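Local coordinates for protein methylaspartate ammonia-lyase (PDB 1KKO) that catalyses the reversible anti elimination of ammonia from (2S,3S)-3-methylaspartate to give mesaconate, using magnesium, as a homodimeric member of the enolase superfamily, at residues D19-K24 with D37-G42; A70-S75 with T332-G337; A195-V200 with Y240-L245; P275-N280 with A306-N311; G79-F84 with L125-V130. All blocks are in the same frame, centred on the assembly; numbering follows the deposited sequence.

Interaction 1 of 5, residues D19-K24 with D37-G42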
# COMPACT_ATOMS: atom_id res chain seq x y z
N ASP A 19 -19.36 1.15 -9.87
CA ASP A 19 -20.61 0.59 -10.35
C ASP A 19 -20.29 -0.08 -11.69
O ASP A 19 -20.27 0.57 -12.74
CB ASP A 19 -21.62 1.72 -10.49
CG ASP A 19 -22.97 1.25 -10.92
OD1 ASP A 19 -23.06 0.16 -11.53
OD2 ASP A 19 -23.97 1.94 -10.69
N GLN A 20 -19.97 -1.38 -11.64
CA GLN A 20 -19.52 -2.12 -12.81
C GLN A 20 -20.55 -2.08 -13.92
O GLN A 20 -20.19 -1.98 -15.09
CB GLN A 20 -19.23 -3.58 -12.45
CG GLN A 20 -18.45 -4.30 -13.51
CD GLN A 20 -18.14 -5.72 -13.13
OE1 GLN A 20 -18.72 -6.25 -12.19
NE2 GLN A 20 -17.24 -6.35 -13.87
N GLN A 21 -21.82 -2.14 -13.55
CA GLN A 21 -22.87 -2.14 -14.55
C GLN A 21 -22.88 -0.82 -15.30
O GLN A 21 -22.96 -0.81 -16.53
CB GLN A 21 -24.24 -2.38 -13.93
CG GLN A 21 -25.35 -2.53 -14.96
CD GLN A 21 -25.12 -3.71 -15.88
OE1 GLN A 21 -24.93 -3.55 -17.08
NE2 GLN A 21 -25.13 -4.91 -15.31
N ALA A 22 -22.78 0.29 -14.57
CA ALA A 22 -22.81 1.62 -15.20
C ALA A 22 -21.61 1.80 -16.11
O ALA A 22 -21.71 2.42 -17.18
CB ALA A 22 -22.86 2.70 -14.16
N ILE A 23 -20.47 1.25 -15.71
CA ILE A 23 -19.27 1.33 -16.53
C ILE A 23 -19.45 0.47 -17.79
O ILE A 23 -19.10 0.92 -18.90
CB ILE A 23 -18.02 0.94 -15.72
CG1 ILE A 23 -17.82 1.97 -14.61
CG2 ILE A 23 -16.79 0.85 -16.59
CD1 ILE A 23 -16.88 1.53 -13.53
N LYS A 24 -19.99 -0.73 -17.63
CA LYS A 24 -20.26 -1.61 -18.78
C LYS A 24 -21.24 -0.95 -19.72
O LYS A 24 -21.16 -1.15 -20.94
CB LYS A 24 -20.87 -2.93 -18.32
CG LYS A 24 -19.90 -3.86 -17.64
CD LYS A 24 -20.58 -5.16 -17.27
CE LYS A 24 -20.62 -6.12 -18.44
NZ LYS A 24 -21.07 -7.48 -18.03
N ASP A 37 -25.21 8.81 -14.32
CA ASP A 37 -25.78 8.30 -13.09
C ASP A 37 -25.43 6.84 -12.89
O ASP A 37 -25.25 6.09 -13.85
CB ASP A 37 -27.30 8.43 -13.13
CG ASP A 37 -27.77 9.87 -13.21
OD1 ASP A 37 -27.08 10.77 -12.69
OD2 ASP A 37 -28.83 10.20 -13.79
N PRO A 38 -25.32 6.41 -11.64
CA PRO A 38 -25.11 5.00 -11.34
C PRO A 38 -26.43 4.27 -11.52
O PRO A 38 -27.47 4.94 -11.56
CB PRO A 38 -24.68 5.00 -9.87
CG PRO A 38 -25.31 6.19 -9.31
CD PRO A 38 -25.39 7.22 -10.41
N VAL A 39 -26.38 2.95 -11.65
CA VAL A 39 -27.58 2.12 -11.78
C VAL A 39 -27.66 1.03 -10.71
O VAL A 39 -28.74 0.51 -10.43
CB VAL A 39 -27.69 1.47 -13.18
CG1 VAL A 39 -27.81 2.53 -14.26
CG2 VAL A 39 -26.51 0.53 -13.46
N THR A 40 -26.53 0.68 -10.11
CA THR A 40 -26.49 -0.38 -9.12
C THR A 40 -26.96 0.13 -7.76
O THR A 40 -26.55 1.19 -7.30
CB THR A 40 -25.07 -0.94 -9.02
OG1 THR A 40 -24.70 -1.54 -10.27
CG2 THR A 40 -24.98 -2.07 -7.99
N PRO A 41 -27.84 -0.64 -7.12
CA PRO A 41 -28.40 -0.23 -5.83
C PRO A 41 -27.31 0.08 -4.82
O PRO A 41 -26.33 -0.65 -4.73
CB PRO A 41 -29.21 -1.45 -5.37
CG PRO A 41 -29.31 -2.37 -6.53
CD PRO A 41 -28.34 -1.95 -7.56
N GLY A 42 -27.48 1.17 -4.08
CA GLY A 42 -26.53 1.58 -3.06
C GLY A 42 -25.62 2.69 -3.56
O GLY A 42 -25.24 3.58 -2.81
O HOH W 1 -22.55 -3.24 -10.71

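Interaction 2 of 5, residues A70-S75 with T332-G337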
# COMPACT_ATOMS: atom_id res chain seq x y z
N ALA A 70 -14.09 -4.97 4.83
CA ALA A 70 -13.82 -4.42 3.51
C ALA A 70 -14.60 -5.24 2.49
O ALA A 70 -14.91 -6.41 2.74
CB ALA A 70 -12.34 -4.46 3.19
N ALA A 71 -14.88 -4.62 1.35
CA ALA A 71 -15.66 -5.22 0.29
C ALA A 71 -14.99 -4.97 -1.05
O ALA A 71 -14.19 -4.04 -1.20
CB ALA A 71 -17.04 -4.67 0.30
N VAL A 72 -15.36 -5.78 -2.04
CA VAL A 72 -14.70 -5.68 -3.33
C VAL A 72 -15.05 -4.42 -4.11
O VAL A 72 -16.06 -3.76 -3.86
CB VAL A 72 -14.98 -6.93 -4.21
CG1 VAL A 72 -14.61 -8.21 -3.47
CG2 VAL A 72 -16.40 -6.97 -4.67
N GLN A 73 -14.19 -4.10 -5.06
CA GLN A 73 -14.36 -2.94 -5.92
C GLN A 73 -15.74 -2.96 -6.58
O GLN A 73 -16.48 -1.99 -6.52
CB GLN A 73 -13.26 -2.94 -6.99
CG GLN A 73 -13.42 -1.85 -8.06
CD GLN A 73 -12.27 -1.81 -9.07
OE1 GLN A 73 -12.15 -0.85 -9.85
NE2 GLN A 73 -11.43 -2.82 -9.07
N TYR A 74 -16.06 -4.07 -7.23
CA TYR A 74 -17.33 -4.18 -7.94
C TYR A 74 -18.40 -4.76 -7.01
O TYR A 74 -18.99 -5.81 -7.27
CB TYR A 74 -17.14 -5.00 -9.22
CG TYR A 74 -16.10 -4.41 -10.16
CD1 TYR A 74 -16.21 -3.10 -10.61
CD2 TYR A 74 -14.99 -5.13 -10.57
CE1 TYR A 74 -15.25 -2.55 -11.46
CE2 TYR A 74 -14.04 -4.59 -11.40
CZ TYR A 74 -14.17 -3.30 -11.85
OH TYR A 74 -13.19 -2.76 -12.68
N SER A 75 -18.68 -4.03 -5.93
CA SER A 75 -19.67 -4.44 -4.95
C SER A 75 -21.07 -4.35 -5.54
O SER A 75 -21.35 -3.51 -6.40
CB SER A 75 -19.57 -3.57 -3.69
OG SER A 75 -18.53 -3.99 -2.83
N THR A 332 -11.62 -13.42 -1.51
CA THR A 332 -11.75 -13.53 -0.07
C THR A 332 -12.85 -12.72 0.62
O THR A 332 -13.56 -13.28 1.42
CB THR A 332 -10.39 -13.35 0.65
OG1 THR A 332 -9.85 -12.05 0.41
CG2 THR A 332 -9.35 -14.37 0.14
N PRO A 333 -13.05 -11.42 0.36
CA PRO A 333 -14.08 -10.71 1.13
C PRO A 333 -15.48 -11.29 0.90
O PRO A 333 -16.34 -11.21 1.77
CB PRO A 333 -13.98 -9.27 0.62
CG PRO A 333 -12.65 -9.16 -0.00
CD PRO A 333 -12.40 -10.52 -0.61
N ASP A 334 -15.70 -11.85 -0.27
CA ASP A 334 -17.01 -12.38 -0.61
C ASP A 334 -17.39 -13.67 0.13
O ASP A 334 -18.54 -14.07 0.09
CB ASP A 334 -17.09 -12.64 -2.11
CG ASP A 334 -17.13 -11.37 -2.93
OD1 ASP A 334 -17.70 -10.35 -2.47
OD2 ASP A 334 -16.60 -11.35 -4.06
N LEU A 335 -16.43 -14.29 0.78
CA LEU A 335 -16.71 -15.51 1.53
C LEU A 335 -17.17 -15.21 2.94
O LEU A 335 -17.54 -16.12 3.66
CB LEU A 335 -15.48 -16.42 1.58
CG LEU A 335 -15.27 -17.25 0.32
CD1 LEU A 335 -14.53 -16.46 -0.75
CD2 LEU A 335 -14.56 -18.54 0.63
N GLY A 336 -17.17 -13.95 3.36
CA GLY A 336 -17.57 -13.64 4.73
C GLY A 336 -16.46 -14.00 5.71
O GLY A 336 -15.35 -13.51 5.58
N GLY A 337 -16.74 -14.83 6.69
CA GLY A 337 -15.72 -15.18 7.65
C GLY A 337 -14.56 -15.90 6.98
O GLY A 337 -14.75 -16.77 6.12
O HOH W 2 -17.50 -8.13 1.47
O HOH W 3 -17.31 -7.93 -1.22

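Interaction 3 of 5, residues A195-V200 with Y240-L245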
# COMPACT_ATOMS: atom_id res chain seq x y z
N ALA A 195 -4.01 -7.58 -16.32
CA ALA A 195 -4.18 -6.78 -17.53
C ALA A 195 -5.55 -6.16 -17.77
O ALA A 195 -5.73 -5.45 -18.76
CB ALA A 195 -3.73 -7.56 -18.76
N LEU A 196 -6.51 -6.44 -16.90
CA LEU A 196 -7.83 -5.81 -16.94
C LEU A 196 -8.37 -5.71 -18.37
O LEU A 196 -8.65 -4.63 -18.88
CB LEU A 196 -7.77 -4.43 -16.29
CG LEU A 196 -9.10 -3.76 -15.95
CD1 LEU A 196 -9.94 -4.57 -15.02
CD2 LEU A 196 -8.82 -2.39 -15.36
N ILE A 197 -8.50 -6.86 -19.02
CA ILE A 197 -9.01 -6.91 -20.38
C ILE A 197 -10.53 -6.91 -20.27
O ILE A 197 -11.17 -7.95 -20.28
CB ILE A 197 -8.45 -8.15 -21.10
CG1 ILE A 197 -6.92 -8.12 -21.11
CG2 ILE A 197 -9.02 -8.28 -22.50
CD1 ILE A 197 -6.31 -7.00 -21.94
N ASN A 198 -11.11 -5.72 -20.14
CA ASN A 198 -12.52 -5.61 -19.83
C ASN A 198 -13.36 -4.88 -20.89
O ASN A 198 -14.49 -4.47 -20.60
CB ASN A 198 -12.71 -4.94 -18.46
CG ASN A 198 -12.24 -3.50 -18.45
OD1 ASN A 198 -11.76 -2.99 -19.46
ND2 ASN A 198 -12.36 -2.84 -17.30
N ASN A 199 -12.78 -4.71 -22.08
CA ASN A 199 -13.42 -4.05 -23.22
C ASN A 199 -13.17 -4.88 -24.46
O ASN A 199 -12.04 -5.28 -24.71
CB ASN A 199 -12.87 -2.63 -23.46
CG ASN A 199 -13.51 -1.95 -24.65
OD1 ASN A 199 -13.09 -2.15 -25.80
ND2 ASN A 199 -14.55 -1.17 -24.39
N VAL A 200 -14.21 -5.11 -25.26
CA VAL A 200 -14.04 -5.85 -26.50
C VAL A 200 -13.27 -5.09 -27.59
O VAL A 200 -12.28 -5.58 -28.10
CB VAL A 200 -15.40 -6.29 -27.08
CG1 VAL A 200 -15.21 -6.86 -28.47
CG2 VAL A 200 -16.06 -7.32 -26.17
N TYR A 240 -12.85 -10.72 -18.16
CA TYR A 240 -14.17 -10.17 -17.82
C TYR A 240 -15.27 -10.55 -18.79
O TYR A 240 -16.12 -9.72 -19.14
CB TYR A 240 -14.07 -8.64 -17.71
CG TYR A 240 -13.27 -8.27 -16.50
CD1 TYR A 240 -11.90 -8.17 -16.56
CD2 TYR A 240 -13.89 -8.09 -15.27
CE1 TYR A 240 -11.15 -7.87 -15.46
CE2 TYR A 240 -13.14 -7.77 -14.14
CZ TYR A 240 -11.77 -7.67 -14.25
OH TYR A 240 -11.02 -7.38 -13.14
N GLY A 241 -15.29 -11.82 -19.17
CA GLY A 241 -16.33 -12.36 -20.03
C GLY A 241 -16.27 -11.93 -21.48
O GLY A 241 -17.14 -12.33 -22.27
N THR A 242 -15.26 -11.17 -21.87
CA THR A 242 -15.25 -10.61 -23.23
C THR A 242 -15.07 -11.65 -24.33
O THR A 242 -15.56 -11.45 -25.43
CB THR A 242 -14.21 -9.49 -23.39
OG1 THR A 242 -12.91 -9.97 -23.02
CG2 THR A 242 -14.52 -8.31 -22.46
N ILE A 243 -14.38 -12.75 -24.05
CA ILE A 243 -14.21 -13.79 -25.06
C ILE A 243 -15.57 -14.38 -25.45
O ILE A 243 -15.84 -14.58 -26.63
CB ILE A 243 -13.20 -14.86 -24.58
CG1 ILE A 243 -11.80 -14.25 -24.52
CG2 ILE A 243 -13.20 -16.07 -25.51
CD1 ILE A 243 -10.73 -15.12 -23.89
N GLY A 244 -16.44 -14.61 -24.47
CA GLY A 244 -17.78 -15.10 -24.76
C GLY A 244 -18.55 -14.15 -25.67
O GLY A 244 -19.30 -14.59 -26.55
N LEU A 245 -18.35 -12.85 -25.46
CA LEU A 245 -19.07 -11.86 -26.25
C LEU A 245 -18.72 -11.88 -27.73
O LEU A 245 -19.60 -11.68 -28.57
CB LEU A 245 -18.83 -10.45 -25.71
CG LEU A 245 -19.39 -10.15 -24.32
CD1 LEU A 245 -19.02 -8.74 -23.94
CD2 LEU A 245 -20.89 -10.35 -24.26

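Interaction 4 of 5, residues P275-N280 with A306-N311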
# COMPACT_ATOMS: atom_id res chain seq x y z
N PRO A 275 -13.38 -16.25 -18.81
CA PRO A 275 -13.53 -16.20 -20.27
C PRO A 275 -14.93 -15.80 -20.74
O PRO A 275 -15.04 -15.12 -21.77
CB PRO A 275 -13.19 -17.63 -20.70
CG PRO A 275 -13.43 -18.45 -19.51
CD PRO A 275 -12.97 -17.59 -18.36
N VAL A 276 -15.95 -16.20 -20.00
CA VAL A 276 -17.33 -15.90 -20.33
C VAL A 276 -18.07 -15.50 -19.07
O VAL A 276 -17.62 -15.80 -17.97
CB VAL A 276 -18.03 -17.15 -20.92
CG1 VAL A 276 -17.30 -17.64 -22.14
CG2 VAL A 276 -18.09 -18.24 -19.86
N ASP A 277 -19.17 -14.78 -19.23
CA ASP A 277 -20.05 -14.45 -18.12
C ASP A 277 -21.47 -14.80 -18.54
O ASP A 277 -22.13 -14.04 -19.25
CB ASP A 277 -19.95 -12.98 -17.73
CG ASP A 277 -20.85 -12.62 -16.58
OD1 ASP A 277 -21.63 -13.48 -16.11
OD2 ASP A 277 -20.85 -11.49 -16.06
N ALA A 278 -21.95 -15.96 -18.09
CA ALA A 278 -23.27 -16.45 -18.44
C ALA A 278 -24.40 -15.79 -17.66
O ALA A 278 -25.57 -16.07 -17.92
CB ALA A 278 -23.32 -17.96 -18.25
N GLY A 279 -24.07 -14.93 -16.70
CA GLY A 279 -25.08 -14.14 -16.01
C GLY A 279 -25.77 -14.76 -14.82
O GLY A 279 -26.60 -14.12 -14.16
N ASN A 280 -25.44 -16.00 -14.53
CA ASN A 280 -25.97 -16.67 -13.35
C ASN A 280 -25.09 -17.86 -13.08
O ASN A 280 -24.38 -18.33 -13.96
CB ASN A 280 -27.44 -17.08 -13.53
CG ASN A 280 -27.64 -18.07 -14.64
OD1 ASN A 280 -27.29 -19.23 -14.50
ND2 ASN A 280 -28.19 -17.61 -15.75
N ALA A 306 -12.35 -19.73 -12.90
CA ALA A 306 -13.68 -19.22 -12.58
C ALA A 306 -13.56 -18.03 -11.65
O ALA A 306 -12.66 -17.95 -10.82
CB ALA A 306 -14.50 -20.29 -11.93
N ASP A 307 -14.49 -17.11 -11.77
CA ASP A 307 -14.51 -15.94 -10.91
C ASP A 307 -15.96 -15.48 -10.74
O ASP A 307 -16.56 -15.71 -9.68
CB ASP A 307 -13.63 -14.85 -11.52
CG ASP A 307 -13.65 -13.57 -10.74
OD1 ASP A 307 -13.96 -13.57 -9.53
OD2 ASP A 307 -13.34 -12.49 -11.28
N GLU A 308 -16.52 -14.87 -11.77
CA GLU A 308 -17.91 -14.41 -11.72
C GLU A 308 -18.85 -15.56 -11.33
O GLU A 308 -18.77 -16.66 -11.88
CB GLU A 308 -18.35 -13.85 -13.08
CG GLU A 308 -17.49 -12.74 -13.67
CD GLU A 308 -16.36 -13.23 -14.57
OE1 GLU A 308 -15.90 -14.39 -14.42
OE2 GLU A 308 -15.93 -12.44 -15.45
N TRP A 309 -19.76 -15.26 -10.41
CA TRP A 309 -20.80 -16.17 -9.91
C TRP A 309 -20.25 -17.24 -8.97
O TRP A 309 -21.01 -18.10 -8.52
CB TRP A 309 -21.63 -16.77 -11.05
CG TRP A 309 -22.21 -15.66 -11.86
CD1 TRP A 309 -21.81 -15.25 -13.09
CD2 TRP A 309 -23.23 -14.75 -11.45
NE1 TRP A 309 -22.54 -14.17 -13.49
CE2 TRP A 309 -23.43 -13.84 -12.50
CE3 TRP A 309 -24.03 -14.63 -10.31
CZ2 TRP A 309 -24.36 -12.81 -12.43
CZ3 TRP A 309 -24.97 -13.62 -10.26
CH2 TRP A 309 -25.12 -12.72 -11.31
N CYS A 310 -18.96 -17.17 -8.66
CA CYS A 310 -18.33 -18.10 -7.73
C CYS A 310 -17.89 -17.27 -6.53
O CYS A 310 -16.74 -16.87 -6.44
CB CYS A 310 -17.15 -18.79 -8.41
SG CYS A 310 -16.46 -20.11 -7.41
N ASN A 311 -18.83 -17.02 -5.62
CA ASN A 311 -18.61 -16.08 -4.52
C ASN A 311 -18.39 -16.71 -3.16
O ASN A 311 -17.39 -16.43 -2.49
CB ASN A 311 -19.81 -15.13 -4.40
CG ASN A 311 -20.07 -14.35 -5.65
OD1 ASN A 311 -19.15 -13.87 -6.31
ND2 ASN A 311 -21.35 -14.19 -5.97

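Interaction 5 of 5, residues G79-F84 with L125-V130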
# COMPACT_ATOMS: atom_id res chain seq x y z
N GLY A 79 -23.96 -11.05 -7.75
CA GLY A 79 -24.48 -11.73 -6.58
C GLY A 79 -23.84 -11.33 -5.27
O GLY A 79 -24.22 -11.84 -4.22
N ARG A 80 -22.90 -10.39 -5.33
CA ARG A 80 -22.19 -9.96 -4.13
C ARG A 80 -23.04 -9.03 -3.28
O ARG A 80 -24.02 -8.44 -3.73
CB ARG A 80 -20.92 -9.22 -4.49
CG ARG A 80 -19.90 -10.04 -5.17
CD ARG A 80 -18.70 -9.22 -5.53
NE ARG A 80 -17.77 -10.06 -6.24
CZ ARG A 80 -17.47 -9.96 -7.52
NH1 ARG A 80 -16.65 -10.84 -8.06
NH2 ARG A 80 -17.97 -8.97 -8.26
N ASP A 81 -22.63 -8.87 -2.03
CA ASP A 81 -23.29 -7.95 -1.14
C ASP A 81 -23.04 -6.53 -1.64
O ASP A 81 -22.14 -6.29 -2.43
CB ASP A 81 -22.77 -8.14 0.27
CG ASP A 81 -23.36 -9.35 0.96
OD1 ASP A 81 -24.05 -10.18 0.33
OD2 ASP A 81 -23.17 -9.54 2.17
N PRO A 82 -23.84 -5.58 -1.16
CA PRO A 82 -23.76 -4.19 -1.61
C PRO A 82 -22.48 -3.45 -1.24
O PRO A 82 -21.73 -3.94 -0.41
CB PRO A 82 -24.95 -3.53 -0.89
CG PRO A 82 -25.79 -4.61 -0.41
CD PRO A 82 -24.92 -5.80 -0.18
N LEU A 83 -22.22 -2.28 -1.81
CA LEU A 83 -21.04 -1.52 -1.39
C LEU A 83 -21.18 -1.23 0.10
O LEU A 83 -22.28 -1.18 0.66
CB LEU A 83 -20.81 -0.25 -2.20
CG LEU A 83 -21.68 0.99 -1.91
CD1 LEU A 83 -21.29 2.07 -2.90
CD2 LEU A 83 -23.16 0.70 -1.99
N PHE A 84 -20.04 -1.02 0.72
CA PHE A 84 -19.90 -0.99 2.16
C PHE A 84 -19.39 0.36 2.62
O PHE A 84 -18.21 0.68 2.45
CB PHE A 84 -18.92 -2.10 2.55
CG PHE A 84 -18.69 -2.24 4.01
CD1 PHE A 84 -19.63 -2.85 4.82
CD2 PHE A 84 -17.52 -1.78 4.58
CE1 PHE A 84 -19.41 -2.98 6.18
CE2 PHE A 84 -17.31 -1.91 5.94
CZ PHE A 84 -18.25 -2.51 6.73
N LEU A 125 -28.35 -11.90 7.32
CA LEU A 125 -26.98 -12.27 7.68
C LEU A 125 -26.18 -10.99 7.63
O LEU A 125 -26.49 -10.07 6.88
CB LEU A 125 -26.32 -13.24 6.68
CG LEU A 125 -26.60 -14.74 6.74
CD1 LEU A 125 -25.82 -15.42 5.62
CD2 LEU A 125 -26.25 -15.36 8.10
N LEU A 126 -25.16 -10.95 8.45
CA LEU A 126 -24.27 -9.82 8.40
C LEU A 126 -23.65 -9.71 7.01
O LEU A 126 -23.37 -10.71 6.34
CB LEU A 126 -23.15 -9.99 9.41
CG LEU A 126 -23.54 -9.91 10.88
CD1 LEU A 126 -22.35 -10.24 11.74
CD2 LEU A 126 -24.09 -8.53 11.23
N HIS A 127 -23.43 -8.48 6.58
CA HIS A 127 -22.76 -8.21 5.32
C HIS A 127 -21.47 -9.02 5.30
O HIS A 127 -20.79 -9.15 6.33
CB HIS A 127 -22.47 -6.72 5.26
CG HIS A 127 -22.02 -6.22 3.92
ND1 HIS A 127 -20.82 -6.58 3.34
CD2 HIS A 127 -22.62 -5.37 3.05
CE1 HIS A 127 -20.69 -5.95 2.18
NE2 HIS A 127 -21.78 -5.22 1.98
N THR A 128 -21.10 -9.56 4.15
CA THR A 128 -19.86 -10.31 4.05
C THR A 128 -18.66 -9.51 4.55
O THR A 128 -17.76 -10.09 5.13
CB THR A 128 -19.57 -10.80 2.61
OG1 THR A 128 -19.73 -9.71 1.69
CG2 THR A 128 -20.54 -11.89 2.21
N ALA A 129 -18.65 -8.20 4.33
CA ALA A 129 -17.52 -7.37 4.76
C ALA A 129 -17.38 -7.35 6.27
O ALA A 129 -16.28 -7.27 6.78
CB ALA A 129 -17.68 -5.96 4.25
N VAL A 130 -18.51 -7.36 6.97
CA VAL A 130 -18.50 -7.37 8.43
C VAL A 130 -17.98 -8.73 8.93
O VAL A 130 -17.14 -8.80 9.81
CB VAL A 130 -19.89 -7.07 9.00
CG1 VAL A 130 -19.92 -7.29 10.52
CG2 VAL A 130 -20.29 -5.67 8.63
O HOH W 4 -24.36 -11.41 3.77
O HOH W 5 -20.13 -10.29 -1.11

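Interaction 1 of 5, residues D19-K24 with D37-G42
Asp19 meets the loop 37-42 with its carboxylate, and both oxygens are used. Asp19 OD2 takes two backbone N-H groups in a row: Val39 N at 2.8 Å and Thr40 N at 2.9 Å, the latter nearly straight at 174°. Both donors come in on the syn side of the carboxylate, from opposite faces of its plane, and Pro38 CB lies alongside the same oxygen. OD1 is gripped differently, from above and below that plane. On one face the hydroxyl of Thr40 donates, with OG1 2.7 Å from Asp19 OD1; on the other, Ala22 N gives a bond of 3.1 Å to the same oxygen. Asp19 CG stands anti to the backbone N (chi1 -177°), which carries the carboxylate toward the loop while still letting OD1 reach back to Ala22.

The bond from Ala22 N makes Asp19 the N-cap of the short helix 20-24, which follows the long strand 3-18 in the N-terminal domain of this enolase-superfamily enzyme. One side chain therefore starts the helix and ties down the loop leading to strand 47-59. Four donors on one carboxylate would probably keep it ionised, and the helix N-terminus should help.

A water extends the polar set, accepting from Gln21 N and donating to Thr40 OG1 at 2.8 Å.

The apolar part is smaller and lies nearer the surface. Val39 CG2 rests against the aliphatic stem of Gln21, 3.6 Å from its CG, and passes 4.3 Å from Ala22 CB.

Interaction 2 of 5, residues A70-S75 with T332-G337
With chi1 at -54°, Val72 holds CG1 anti to its own carbonyl carbon and sends that methyl toward the segment 332-337. Asp334 has the corresponding setting for CG (chi1 -70°), which brings its carboxylate up to the same methyl. The two side chains cross at about a right angle, and Val72 CG1 lies 3.8 Å from Asp334 OD2 and almost as near to OD1. The methyl also meets the ring of Pro333, with Val72 CG1 4.1 Å from Pro333 CG. Beside it, the neighbouring ring carbon, Pro333 CB, packs 3.7 Å from Ala70 O.

No direct hydrogen bond joins the two segments. Instead a water accepts from Val72 N at 3.0 Å and donates to Asp334 OD1 at 2.8 Å, while a second water links Ala70 O and Pro333 O only weakly. The strongest partner of Asp334 lies outside the pair: OD2 forms a salt bridge with Arg80. Within its own loop, Ser75 OG donates to Val72 O at 2.7 Å, which ties the turn beyond the valine.

The contact joins the two domains of the enolase fold. The loop 70-75 follows strand 64-69 of the N-terminal domain, and the 3-10 turn 332-335 follows barrel strand 327-330, directly after the catalytic base Lys331. Val72 also touches Lys331 and lies near Thr360, a substrate-binding residue.

A buried carboxylate shared between a water and an arginine, with the Val72 CG1 methyl against it, is probably ionised; apolar packing and solvent-mediated bonds together hold the domain boundary here, next to the active site.

Interaction 3 of 5, residues A195-V200 with Y240-L245
Tyr240 lies along the loop 195-200. Tyr240 CB sits 3.9 Å from Ile197 O and close to Asn198 CA. At the start of the ring, CG and CD1 meet Asn198 CB, which is 3.8 Å from Tyr240 CD1; Ile197 O comes to the same CD1 at the ring edge, near its plane. Further out, Tyr240 CE1 touches Leu196 CD1 at 3.5 Å, and that methyl reaches on past CZ to Tyr240 OH. Leucine CG is anti to the backbone N (chi1 -167°), which turns its end toward the tyrosine. At the tip, OH hydrogen-bonds to NE2 of His194, the transition-state stabiliser.

Farther along, Thr242 sets CG2 against the backbone of Asn198, 3.9 Å from its C, while Thr242 OG1 is hydrogen-bonded to Val239 O. Val200 CG2 touches both Thr242 CB and Leu245 CD1, 4.0 Å from each.

Both segments follow neighbouring strands of the TIM barrel, 191-194 and 234-238, and run into short helices. Asn199 caps the first, 200-204, through Glu202 N, and Gly241 precedes the second, 242-246.

No hydrogen bond crosses between the segments, so their fit rests on shape, whereas the polar ends are satisfied elsewhere. Leu196 and Asn198 line the tyrosine along its length, consistent with a role in steadying the hydroxyl that holds His194, while Tyr240 N hydrogen-bonds to OD1 of the magnesium ligand Asp238.

Interaction 4 of 5, residues P275-N280 with A306-N311
The type II turn from Asp307 to Cys310, closed by Cys310 N to Asp307 O at 3.0 Å, presents Trp309 to the loop 275-280, whose CA atoms come nearest at Asn280, 6.2 Å from that of Trp309. The indole NE1 of Trp309 donates to Asp277 OD1 at 2.9 Å; the oxygen lies in the ring plane, and NE1 comes to it on the syn side of the carboxylate. From the opposite face of that carboxylate Gly279 N reaches Asp277 OD1, also at 2.9 Å, an Asx turn that fixes the acceptor.

These are loops at the ends of adjacent TIM-barrel strands, 270-273 and 303-306, on the side where the magnesium ligands Glu273 and Asp307 stand. Asn280 goes on to cap helix 281-298 through Asp283 N.

The backbone of 279-280 also runs over one face of the indole, with Gly279 C and Asn280 N above it. Asn280 CA makes a CH-pi contact, 4.0 Å from the centroid of the six-membered ring of Trp309 and 16° off its normal. Gly279 O lies 3.1 Å from Trp309 CZ2. Glu308 comes nearest with CG, 4.3 Å from Asp277 OD2, and its chain then bends away; the like charges, OD2 of Asp277 and OE2 of Glu308, stay 5.0 Å apart.

Interaction 5 of 5, residues G79-F84 with L125-V130
Three groups surround the imidazole of His127. His127 NE2 donates to Pro82 O at 2.7 Å, with the carbonyl oxygen at the edge of the ring. Over one face lies Asp81 CB, a CH-pi contact 3.7 Å from the His127 ring centroid; over the opposite face stands the edge of Phe84, in an edge-to-face pair with centroids 5.3 Å apart and planes at 56°. CG of His127 is anti to the backbone N (chi1 -169°), which swings the ring into this slot.

Asp81 reaches on to the helix start, where Thr128 N donates to Asp81 OD2 at 2.9 Å, on the anti side of the carboxylate. A water bridges the same OD2 to Leu126 O, and another joins Asp81 N to Thr128 OG1.

What sets the imidazole is its second nitrogen: His127 ND1 accepts from Ala129 N at 2.9 Å, in the ring plane, making His127 the N-cap of helix 128-146. With both nitrogens bonded in its plane, the ring is held against rotation. Phe84 is placed in turn by Ala129 CB, which sits over its face 3.8 Å from the centroid, and by Val130 CG2, 3.7 Å from Phe84 CE1.

Outward, 79-84 is the later part of the connection from strand 64-69 to helix 86-101 in the N-terminal domain. Val130 and Phe84 both meet Phe89 of that helix, and Phe84 also rests on Phe17 of strand 3-18.

Interactions 1 and 5 lie within the N-terminal domain and 3 and 4 within the barrel, while interaction 2 joins the two domains. Interaction 2 is fully buried, relying on apolar packing and water; 4 is at the surface, the rest intermediate. Carboxylates receive N-H groups in 1, 4 and 5, joined in 4 and 5 by packing on aromatic faces, whereas 3 has no hydrogen bond across it. Residues of the contact itself cap helices in 1 and 5, Asn199 and Asn280 the following ones in 3 and 4. Interactions 2 and 5 are closest, Ala70 O packing on Ala129 CB. Interactions 3 and 4 share neighbouring barrel loops. Gln20 of interaction 1 touches both Tyr74 and Tyr240.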